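Periplasmic sugar-binding domain protein (Pseudomonas fluorescens Pf-5, PDB 3H75) probably binds a carbohydrate as a periplasmic solute-binding protein. Local coordinates at residues A[126-129]-A[130-133]; A[157-160]-A[161-165]; A[190-193]-A[194-197]; A[220-223]-A[224-227]. All blocks are in the same frame, centred on the assembly; numbering follows the deposited sequence.

Contact 1: residues A[126-129]-A[130-133]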
loop_
_atom_site.group_PDB
_atom_site.type_symbol
_atom_site.label_atom_id
_atom_site.label_comp_id
_atom_site.label_asym_id
_atom_site.label_seq_id
_atom_site.Cartn_x
_atom_site.Cartn_y
_atom_site.Cartn_z
ATOM N N GLY A 126 -4.985 -8.983 0.623
ATOM C CA GLY A 126 -5.703 -9.585 -0.489
ATOM C C GLY A 126 -6.558 -10.749 -0.030
ATOM O O GLY A 126 -7.685 -10.944 -0.481
ATOM N N TYR A 127 -6.004 -11.539 0.879
ATOM C CA TYR A 127 -6.701 -12.694 1.433
ATOM C C TYR A 127 -7.905 -12.233 2.258
ATOM O O TYR A 127 -9.033 -12.683 2.048
ATOM C CB TYR A 127 -5.730 -13.473 2.321
ATOM C CG TYR A 127 -6.321 -14.658 3.045
ATOM C CD1 TYR A 127 -6.685 -15.813 2.355
ATOM C CD2 TYR A 127 -6.476 -14.642 4.431
ATOM C CE1 TYR A 127 -7.183 -16.924 3.026
ATOM C CE2 TYR A 127 -6.975 -15.750 5.114
ATOM C CZ TYR A 127 -7.325 -16.886 4.404
ATOM O OH TYR A 127 -7.831 -17.981 5.069
ATOM N N ARG A 128 -7.657 -11.322 3.191
ATOM C CA ARG A 128 -8.713 -10.827 4.064
ATOM C C ARG A 128 -9.845 -10.144 3.314
ATOM O O ARG A 128 -10.996 -10.238 3.728
ATOM C CB ARG A 128 -8.123 -9.887 5.120
ATOM C CG ARG A 128 -7.294 -10.620 6.176
ATOM C CD ARG A 128 -8.162 -11.580 6.983
ATOM N NE ARG A 128 -7.369 -12.566 7.713
ATOM C CZ ARG A 128 -7.875 -13.658 8.278
ATOM N NH1 ARG A 128 -9.178 -13.905 8.197
ATOM N NH2 ARG A 128 -7.081 -14.508 8.915
HETATM N N MSE A 129 -9.544 -9.469 2.209
HETATM C CA MSE A 129 -10.624 -8.819 1.476
HETATM C C MSE A 129 -11.672 -9.807 1.006
HETATM O O MSE A 129 -12.865 -9.552 1.150
HETATM C CB MSE A 129 -10.104 -8.028 0.279
HETATM C CG MSE A 129 -9.474 -6.692 0.658
HETATM SE SE MSE A 129 -9.229 -5.534 -0.881
HETATM C CE MSE A 129 -7.745 -6.476 -1.727
ATOM N N LEU A 130 -11.252 -10.938 0.449
ATOM C CA LEU A 130 -12.240 -11.903 -0.012
ATOM C C LEU A 130 -12.965 -12.532 1.171
ATOM O O LEU A 130 -14.181 -12.692 1.124
ATOM C CB LEU A 130 -11.607 -12.998 -0.878
ATOM C CG LEU A 130 -12.671 -13.884 -1.547
ATOM C CD1 LEU A 130 -13.557 -13.028 -2.439
ATOM C CD2 LEU A 130 -12.014 -14.980 -2.352
ATOM N N LYS A 131 -12.229 -12.885 2.226
ATOM C CA LYS A 131 -12.869 -13.491 3.397
ATOM C C LYS A 131 -13.916 -12.550 3.988
ATOM O O LYS A 131 -15.007 -12.986 4.363
ATOM C CB LYS A 131 -11.828 -13.854 4.463
ATOM C CG LYS A 131 -10.993 -15.068 4.102
ATOM C CD LYS A 131 -10.132 -15.529 5.269
ATOM C CE LYS A 131 -10.954 -16.081 6.420
ATOM N NZ LYS A 131 -11.635 -17.361 6.084
ATOM N N GLU A 132 -13.589 -11.262 4.058
ATOM C CA GLU A 132 -14.510 -10.263 4.594
ATOM C C GLU A 132 -15.734 -10.098 3.700
ATOM O O GLU A 132 -16.863 -10.001 4.191
ATOM C CB GLU A 132 -13.799 -8.917 4.746
ATOM C CG GLU A 132 -12.908 -8.822 5.968
ATOM C CD GLU A 132 -13.714 -8.773 7.249
ATOM O OE1 GLU A 132 -14.425 -7.768 7.461
ATOM O OE2 GLU A 132 -13.646 -9.741 8.034
ATOM N N LEU A 133 -15.512 -10.054 2.389
ATOM C CA LEU A 133 -16.620 -9.909 1.450
ATOM C C LEU A 133 -17.563 -11.099 1.586
ATOM O O LEU A 133 -18.786 -10.935 1.614
ATOM C CB LEU A 133 -16.099 -9.818 0.014
ATOM C CG LEU A 133 -15.446 -8.505 -0.424
ATOM C CD1 LEU A 133 -14.855 -8.692 -1.819
ATOM C CD2 LEU A 133 -16.476 -7.372 -0.422
#

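Contact 2: residues A[157-160]-A[161-165]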
loop_
_atom_site.group_PDB
_atom_site.type_symbol
_atom_site.label_atom_id
_atom_site.label_comp_id
_atom_site.label_asym_id
_atom_site.label_seq_id
_atom_site.Cartn_x
_atom_site.Cartn_y
_atom_site.Cartn_z
ATOM N N THR A 157 3.854 -5.467 -10.765
ATOM C CA THR A 157 4.244 -4.983 -9.443
ATOM C C THR A 157 3.996 -5.977 -8.312
ATOM O O THR A 157 3.028 -6.739 -8.336
ATOM C CB THR A 157 3.515 -3.668 -9.089
ATOM O OG1 THR A 157 2.126 -3.937 -8.845
ATOM C CG2 THR A 157 3.636 -2.672 -10.230
ATOM N N PRO A 158 4.881 -5.983 -7.306
ATOM C CA PRO A 158 4.729 -6.893 -6.169
ATOM C C PRO A 158 3.446 -6.642 -5.369
ATOM O O PRO A 158 2.852 -7.580 -4.844
ATOM C CB PRO A 158 6.006 -6.659 -5.355
ATOM C CG PRO A 158 6.482 -5.295 -5.807
ATOM C CD PRO A 158 6.191 -5.314 -7.270
ATOM N N ALA A 159 3.011 -5.388 -5.279
ATOM C CA ALA A 159 1.787 -5.087 -4.540
ATOM C C ALA A 159 0.623 -5.836 -5.178
ATOM O O ALA A 159 -0.216 -6.420 -4.486
ATOM C CB ALA A 159 1.510 -3.589 -4.553
ATOM N N ALA A 160 0.573 -5.816 -6.505
ATOM C CA ALA A 160 -0.488 -6.504 -7.224
ATOM C C ALA A 160 -0.318 -8.013 -7.080
ATOM O O ALA A 160 -1.276 -8.726 -6.776
ATOM C CB ALA A 160 -0.466 -6.115 -8.700
ATOM N N GLN A 161 0.902 -8.500 -7.299
ATOM C CA GLN A 161 1.173 -9.933 -7.202
ATOM C C GLN A 161 0.843 -10.502 -5.825
ATOM O O GLN A 161 0.201 -11.552 -5.717
ATOM C CB GLN A 161 2.642 -10.217 -7.522
ATOM C CG GLN A 161 3.087 -9.728 -8.884
ATOM C CD GLN A 161 4.558 -9.991 -9.125
ATOM O OE1 GLN A 161 5.387 -9.752 -8.252
ATOM N NE2 GLN A 161 4.890 -10.473 -10.318
ATOM N N LEU A 162 1.292 -9.818 -4.776
ATOM C CA LEU A 162 1.052 -10.273 -3.413
ATOM C C LEU A 162 -0.423 -10.237 -3.035
ATOM O O LEU A 162 -0.927 -11.165 -2.404
ATOM C CB LEU A 162 1.865 -9.437 -2.424
ATOM C CG LEU A 162 3.377 -9.679 -2.470
ATOM C CD1 LEU A 162 4.091 -8.665 -1.578
ATOM C CD2 LEU A 162 3.675 -11.105 -2.025
ATOM N N ARG A 163 -1.123 -9.172 -3.411
ATOM C CA ARG A 163 -2.538 -9.108 -3.084
ATOM C C ARG A 163 -3.291 -10.197 -3.841
ATOM O O ARG A 163 -4.204 -10.817 -3.293
ATOM C CB ARG A 163 -3.092 -7.711 -3.382
ATOM C CG ARG A 163 -2.504 -6.683 -2.427
ATOM C CD ARG A 163 -2.883 -5.253 -2.764
ATOM N NE ARG A 163 -1.994 -4.340 -2.056
ATOM C CZ ARG A 163 -1.947 -3.024 -2.241
ATOM N NH1 ARG A 163 -2.753 -2.429 -3.112
ATOM N NH2 ARG A 163 -1.045 -2.305 -1.581
ATOM N N GLU A 164 -2.893 -10.459 -5.083
ATOM C CA GLU A 164 -3.544 -11.504 -5.862
ATOM C C GLU A 164 -3.258 -12.869 -5.248
ATOM O O GLU A 164 -4.126 -13.743 -5.240
ATOM C CB GLU A 164 -3.061 -11.510 -7.314
ATOM C CG GLU A 164 -3.859 -12.485 -8.178
ATOM C CD GLU A 164 -3.404 -12.529 -9.623
ATOM O OE1 GLU A 164 -2.956 -11.479 -10.135
ATOM O OE2 GLU A 164 -3.516 -13.609 -10.249
ATOM N N ARG A 165 -2.043 -13.062 -4.740
ATOM C CA ARG A 165 -1.706 -14.340 -4.124
ATOM C C ARG A 165 -2.658 -14.588 -2.956
ATOM O O ARG A 165 -3.142 -15.703 -2.770
ATOM C CB ARG A 165 -0.251 -14.341 -3.631
ATOM C CG ARG A 165 0.110 -15.528 -2.740
ATOM C CD ARG A 165 -0.093 -16.869 -3.437
ATOM N NE ARG A 165 0.139 -17.986 -2.522
ATOM C CZ ARG A 165 -0.111 -19.260 -2.812
ATOM N NH1 ARG A 165 -0.606 -19.586 -4.000
ATOM N NH2 ARG A 165 0.133 -20.208 -1.911
#

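Contact 3: residues A[190-193]-A[194-197]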
loop_
_atom_site.group_PDB
_atom_site.type_symbol
_atom_site.label_atom_id
_atom_site.label_comp_id
_atom_site.label_asym_id
_atom_site.label_seq_id
_atom_site.Cartn_x
_atom_site.Cartn_y
_atom_site.Cartn_z
ATOM N N GLU A 190 -10.644 5.257 -13.915
ATOM C CA GLU A 190 -11.413 5.258 -15.156
ATOM C C GLU A 190 -11.240 3.968 -15.951
ATOM O O GLU A 190 -12.174 3.521 -16.616
ATOM C CB GLU A 190 -11.057 6.473 -16.024
ATOM C CG GLU A 190 -9.587 6.679 -16.295
ATOM C CD GLU A 190 -9.328 7.925 -17.123
ATOM O OE1 GLU A 190 -9.800 9.014 -16.724
ATOM O OE2 GLU A 190 -8.651 7.817 -18.169
ATOM N N ARG A 191 -10.057 3.364 -15.882
ATOM C CA ARG A 191 -9.821 2.114 -16.602
ATOM C C ARG A 191 -10.690 1.012 -15.998
ATOM O O ARG A 191 -11.352 0.267 -16.717
ATOM C CB ARG A 191 -8.344 1.712 -16.532
ATOM C CG ARG A 191 -8.018 0.411 -17.260
ATOM C CD ARG A 191 -6.536 0.084 -17.154
ATOM N NE ARG A 191 -6.217 -1.275 -17.591
ATOM C CZ ARG A 191 -6.187 -1.675 -18.858
ATOM N NH1 ARG A 191 -6.458 -0.823 -19.840
ATOM N NH2 ARG A 191 -5.877 -2.932 -19.146
ATOM N N ALA A 192 -10.689 0.913 -14.672
ATOM C CA ALA A 192 -11.499 -0.096 -13.994
ATOM C C ALA A 192 -12.967 0.176 -14.291
ATOM O O ALA A 192 -13.761 -0.751 -14.459
ATOM C CB ALA A 192 -11.250 -0.048 -12.490
ATOM N N TYR A 193 -13.321 1.457 -14.348
ATOM C CA TYR A 193 -14.691 1.864 -14.638
ATOM C C TYR A 193 -15.112 1.313 -15.997
ATOM O O TYR A 193 -16.193 0.742 -16.134
ATOM C CB TYR A 193 -14.794 3.394 -14.649
ATOM C CG TYR A 193 -16.078 3.933 -15.248
ATOM C CD1 TYR A 193 -17.309 3.728 -14.625
ATOM C CD2 TYR A 193 -16.057 4.658 -16.438
ATOM C CE1 TYR A 193 -18.489 4.235 -15.173
ATOM C CE2 TYR A 193 -17.227 5.168 -16.994
ATOM C CZ TYR A 193 -18.437 4.954 -16.357
ATOM O OH TYR A 193 -19.589 5.471 -16.903
ATOM N N ARG A 194 -14.251 1.488 -16.996
ATOM C CA ARG A 194 -14.539 1.013 -18.342
ATOM C C ARG A 194 -14.629 -0.506 -18.388
ATOM O O ARG A 194 -15.521 -1.065 -19.025
ATOM C CB ARG A 194 -13.469 1.506 -19.321
ATOM C CG ARG A 194 -13.471 3.012 -19.543
ATOM C CD ARG A 194 -14.814 3.491 -20.074
ATOM N NE ARG A 194 -14.838 4.935 -20.287
ATOM C CZ ARG A 194 -15.923 5.617 -20.644
ATOM N NH1 ARG A 194 -17.076 4.984 -20.827
ATOM N NH2 ARG A 194 -15.857 6.931 -20.812
ATOM N N GLN A 195 -13.704 -1.174 -17.706
ATOM C CA GLN A 195 -13.703 -2.629 -17.672
ATOM C C GLN A 195 -14.957 -3.153 -16.973
ATOM O O GLN A 195 -15.555 -4.138 -17.415
ATOM C CB GLN A 195 -12.443 -3.137 -16.956
ATOM C CG GLN A 195 -11.137 -2.780 -17.666
ATOM C CD GLN A 195 -9.900 -3.098 -16.835
ATOM O OE1 GLN A 195 -9.804 -2.710 -15.669
ATOM N NE2 GLN A 195 -8.941 -3.795 -17.436
ATOM N N ALA A 196 -15.358 -2.485 -15.890
ATOM C CA ALA A 196 -16.535 -2.884 -15.122
ATOM C C ALA A 196 -17.824 -2.742 -15.920
ATOM O O ALA A 196 -18.732 -3.560 -15.790
ATOM C CB ALA A 196 -16.629 -2.070 -13.831
ATOM N N GLN A 197 -17.910 -1.702 -16.743
ATOM C CA GLN A 197 -19.108 -1.504 -17.550
ATOM C C GLN A 197 -19.378 -2.749 -18.381
ATOM O O GLN A 197 -20.518 -3.182 -18.522
ATOM C CB GLN A 197 -18.940 -0.316 -18.496
ATOM C CG GLN A 197 -18.988 1.047 -17.839
ATOM C CD GLN A 197 -18.903 2.164 -18.862
ATOM O OE1 GLN A 197 -17.925 2.268 -19.601
ATOM N NE2 GLN A 197 -19.935 3.000 -18.915
#

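Contact 4: residues A[220-223]-A[224-227]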
loop_
_atom_site.group_PDB
_atom_site.type_symbol
_atom_site.label_atom_id
_atom_site.label_comp_id
_atom_site.label_asym_id
_atom_site.label_seq_id
_atom_site.Cartn_x
_atom_site.Cartn_y
_atom_site.Cartn_z
ATOM N N ALA A 220 -15.424 0.807 -10.456
ATOM C CA ALA A 220 -16.332 -0.309 -10.701
ATOM C C ALA A 220 -17.694 -0.040 -10.079
ATOM O O ALA A 220 -18.721 -0.458 -10.610
ATOM C CB ALA A 220 -15.741 -1.606 -10.138
HETATM N N MSE A 221 -17.701 0.653 -8.946
HETATM C CA MSE A 221 -18.948 0.974 -8.266
HETATM C C MSE A 221 -19.821 1.901 -9.100
HETATM O O MSE A 221 -21.042 1.768 -9.102
HETATM C CB MSE A 221 -18.656 1.605 -6.905
HETATM C CG MSE A 221 -18.263 0.584 -5.844
HETATM SE SE MSE A 221 -17.447 1.374 -4.281
HETATM C CE MSE A 221 -18.988 2.308 -3.557
ATOM N N GLN A 222 -19.197 2.832 -9.812
ATOM C CA GLN A 222 -19.963 3.748 -10.650
ATOM C C GLN A 222 -20.598 2.966 -11.792
ATOM O O GLN A 222 -21.769 3.162 -12.111
ATOM C CB GLN A 222 -19.069 4.849 -11.221
ATOM C CG GLN A 222 -19.861 5.970 -11.884
ATOM C CD GLN A 222 -18.985 7.112 -12.348
ATOM O OE1 GLN A 222 -18.035 7.493 -11.666
ATOM N NE2 GLN A 222 -19.311 7.680 -13.505
ATOM N N ALA A 223 -19.822 2.079 -12.405
ATOM C CA ALA A 223 -20.334 1.265 -13.502
ATOM C C ALA A 223 -21.514 0.444 -12.979
ATOM O O ALA A 223 -22.522 0.269 -13.664
ATOM C CB ALA A 223 -19.237 0.346 -14.031
ATOM N N ALA A 224 -21.383 -0.047 -11.753
ATOM C CA ALA A 224 -22.432 -0.847 -11.130
ATOM C C ALA A 224 -23.727 -0.051 -10.951
ATOM O O ALA A 224 -24.813 -0.543 -11.267
ATOM C CB ALA A 224 -21.947 -1.375 -9.780
ATOM N N ARG A 225 -23.615 1.172 -10.438
ATOM C CA ARG A 225 -24.793 2.009 -10.228
ATOM C C ARG A 225 -25.520 2.269 -11.545
ATOM O O ARG A 225 -26.750 2.273 -11.600
ATOM C CB ARG A 225 -24.401 3.349 -9.589
ATOM C CG ARG A 225 -23.937 3.255 -8.141
ATOM C CD ARG A 225 -23.855 4.637 -7.496
ATOM N NE ARG A 225 -22.874 5.504 -8.146
ATOM C CZ ARG A 225 -21.570 5.490 -7.886
ATOM N NH1 ARG A 225 -21.080 4.654 -6.980
ATOM N NH2 ARG A 225 -20.753 6.307 -8.536
ATOM N N GLU A 226 -24.746 2.483 -12.604
ATOM C CA GLU A 226 -25.297 2.747 -13.926
ATOM C C GLU A 226 -26.084 1.572 -14.497
ATOM O O GLU A 226 -26.927 1.752 -15.376
ATOM C CB GLU A 226 -24.171 3.134 -14.886
ATOM C CG GLU A 226 -23.716 4.576 -14.746
ATOM C CD GLU A 226 -22.388 4.846 -15.419
ATOM O OE1 GLU A 226 -22.089 4.195 -16.442
ATOM O OE2 GLU A 226 -21.647 5.723 -14.930
ATOM N N LEU A 227 -25.807 0.371 -14.001
ATOM C CA LEU A 227 -26.495 -0.824 -14.475
ATOM C C LEU A 227 -27.677 -1.190 -13.587
ATOM O O LEU A 227 -28.392 -2.155 -13.859
ATOM C CB LEU A 227 -25.520 -2.004 -14.547
ATOM C CG LEU A 227 -24.366 -1.858 -15.545
ATOM C CD1 LEU A 227 -23.467 -3.081 -15.471
ATOM C CD2 LEU A 227 -24.917 -1.685 -16.953
#

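Contact 1: residues A[126-129]-A[130-133]
Lys131 lays its aliphatic stem against the ring of Tyr127, one helical turn earlier. CG stands over one ring face in a CH-pi contact, 4.2 Å from the centroid of the Tyr127 ring and 16° off its normal. The chi1 of Tyr127 (176°) swings the ring under the stem, and a face, not the rim, meets CG; a long lysine stem suits a place over such a face. The guanidinium of Arg128 rests a face on Tyr127 CE2, and its NH1 lies 3.3 Å from Lys131 CE; the two cationic chains run side by side. Arg128 NE forms a salt bridge with Glu124, which probably eases the closeness of the two positive charges.

The residues sit on helix 122-137, which packs on the mixed beta-sheet of its alpha/beta domain: Met129, a selenomethionine, and Leu133 face strands 206-211, 236-240 and 257-260, while Leu130 meets helix 158-173. Tyr127 also reaches that helix, bonding through OH to Glu173 and lying in a cation-pi contact with Arg169. Cut back to alanine, this position would probably leave Glu173 without its hydroxyl partner and the stem of Lys131 without its ring face.

Among the helical backbone bonds is Glu132 N to Arg128 O (2.8 Å).

Contact 2: residues A[157-160]-A[161-165]
Arg163 reaches back along the first turn of helix 158-173, its aliphatic part against the carbonyl of Ala159 and its guanidinium above the methyl of the same residue. This is the close side of the contact. Arg163 CG lies 3.1 Å from Ala159 O, and Ala159 CB sits under one face of the guanidinium, toward its rim, 4.1 Å from Arg163 NH2. An extended chain from CG to NE (chi2 173°, chi3 -164°) carries the charged end past Ala159, whose small methyl suits a place beneath the guanidinium. There NE makes a salt bridge with Asp122, while NH1 bonds to Ala212 O and to a bound glycerol. Leu162 adds a second close point, with CB and CG both against Pro158 O.

The turn begins at Thr157, the N-cap, whose OG1 accepts a weak bond of 3.4 Å from Ala160 N and also hydrogen-bonds with Leu154 O. Pro158 suits the first helical position, where its missing N-H costs no helix bond. The helix is the crossover of the beta-alpha-beta unit formed with strands 146-152 and 177-184. Its backbone bonds start with Gln161 N to Thr157 O at 2.9 Å and Leu162 N to Pro158 O at 2.7 Å.

The looser, solvent side belongs to Gln161. Its CG rests 3.0 Å from Thr157 O, and OE1 lies 3.6 Å from Pro158 CA, touching without a hydrogen bond. Of the Glu164 side chain, CB is what meets Ala160 O, whose helix bond comes from Glu164 N; the carboxylate turns to Tyr184 and Arg168.

Contact 3: residues A[190-193]-A[194-197]
Gln197 comes up under the ring of Tyr193, one turn back along the same helix. Its CB is 3.8 Å from Tyr193 O, whose carbonyl also receives Gln197 N at 3.0 Å. CG, anti to the carbonyl carbon (chi1 -73°), moves closer to that oxygen and slips beneath the ring near its rim. At CD the flat amide lies 3.8 Å from Tyr193 CZ, its plane only 26° from that of the ring, so amide and phenol are stacked. The branches then part. OE1 accepts a hydrogen bond of 3.1 Å from Arg194 NH1, whereas NE2 lies near Tyr193 OH at an angle too poor for a bond and gives a weak one to Glu226. The phenol OH bonds to Glu226 as well. A glutamine suits this place because it offers a flat surface to the ring, an acceptor to the arginine and a donor to the acid.

Arg194 presents a guanidinium face to Tyr193 CE2, 3.8 Å above its plane, although the two planes are inclined by 54°. Farther round the helix, Gln195 NE2 lies over a guanidinium face of Arg191; Arg191 NE and, weakly, Gln195 NE2 both donate to Tyr184 O. Ala192 and Ala196 touch Phe151 of strand 146-152 and also helix 214-226, the pattern of an amphipathic helix covering the sheet of an alpha/beta domain.

Contact 4: residues A[220-223]-A[224-227]
A chi1 of -169° points the Gln222 chain away from its own N-H and leaves it extended, while Arg225 bends at chi3 (-63°) and folds back over the preceding turn; these torsions set Gln222 against both Arg225 and Glu226. The Arg225 guanidinium lies with one face over Gln222 CA, 3.4 Å from its plane, and NH2 is 3.5 Å from Gln222 CG. Met221 O lies over a face too, 3.6 Å from Arg225 NH1, while it accepts Arg225 N in a regular helical bond of 3.0 Å. Across the next turn, Gln222 NE2 gives a weak bond of 3.4 Å to Glu226 OE2, with amide and carboxylate planes 64° apart. A leucine in place of Gln222 would probably deprive Glu226 OE2 of this amide donor and leave the carboxylate freer to turn.

Small residues suit the inner side of helix 214-226: Ala220 and Ala223 meet helix 189-202, and Ala220 and Ala224 touch Phe237 on strand 236-240. At the end of the run, Leu227 N bonds to Ala224 O at 3.0 Å and only weakly to Ala223 O. Because Glu226 OE1 pairs with Tyr193, the acid probably helps fix how the two helices lie against each other.

In the fold
All four contacts lie on helices of the domain built round the mixed sheet. Contacts 3 and 4 touch directly, their centres 9 Å apart: Tyr193 OH lies 2.8 Å from Glu226 OE1, a probable hydrogen bond that ties the two helices at their polar edge. Contacts 1 and 2, with centres 14 Å apart, belong to neighbouring helices, and their nearest atoms are about 3 Å apart. The two pairs are well separated: contacts 2 and 4 have centres 25 Å apart. Near contact 2 lie a glycerol and a sulfate, each about 3 Å from a side chain, Arg163 and Ala159 respectively. Both probably come from the crystallisation liquor, though they may mark a pocket.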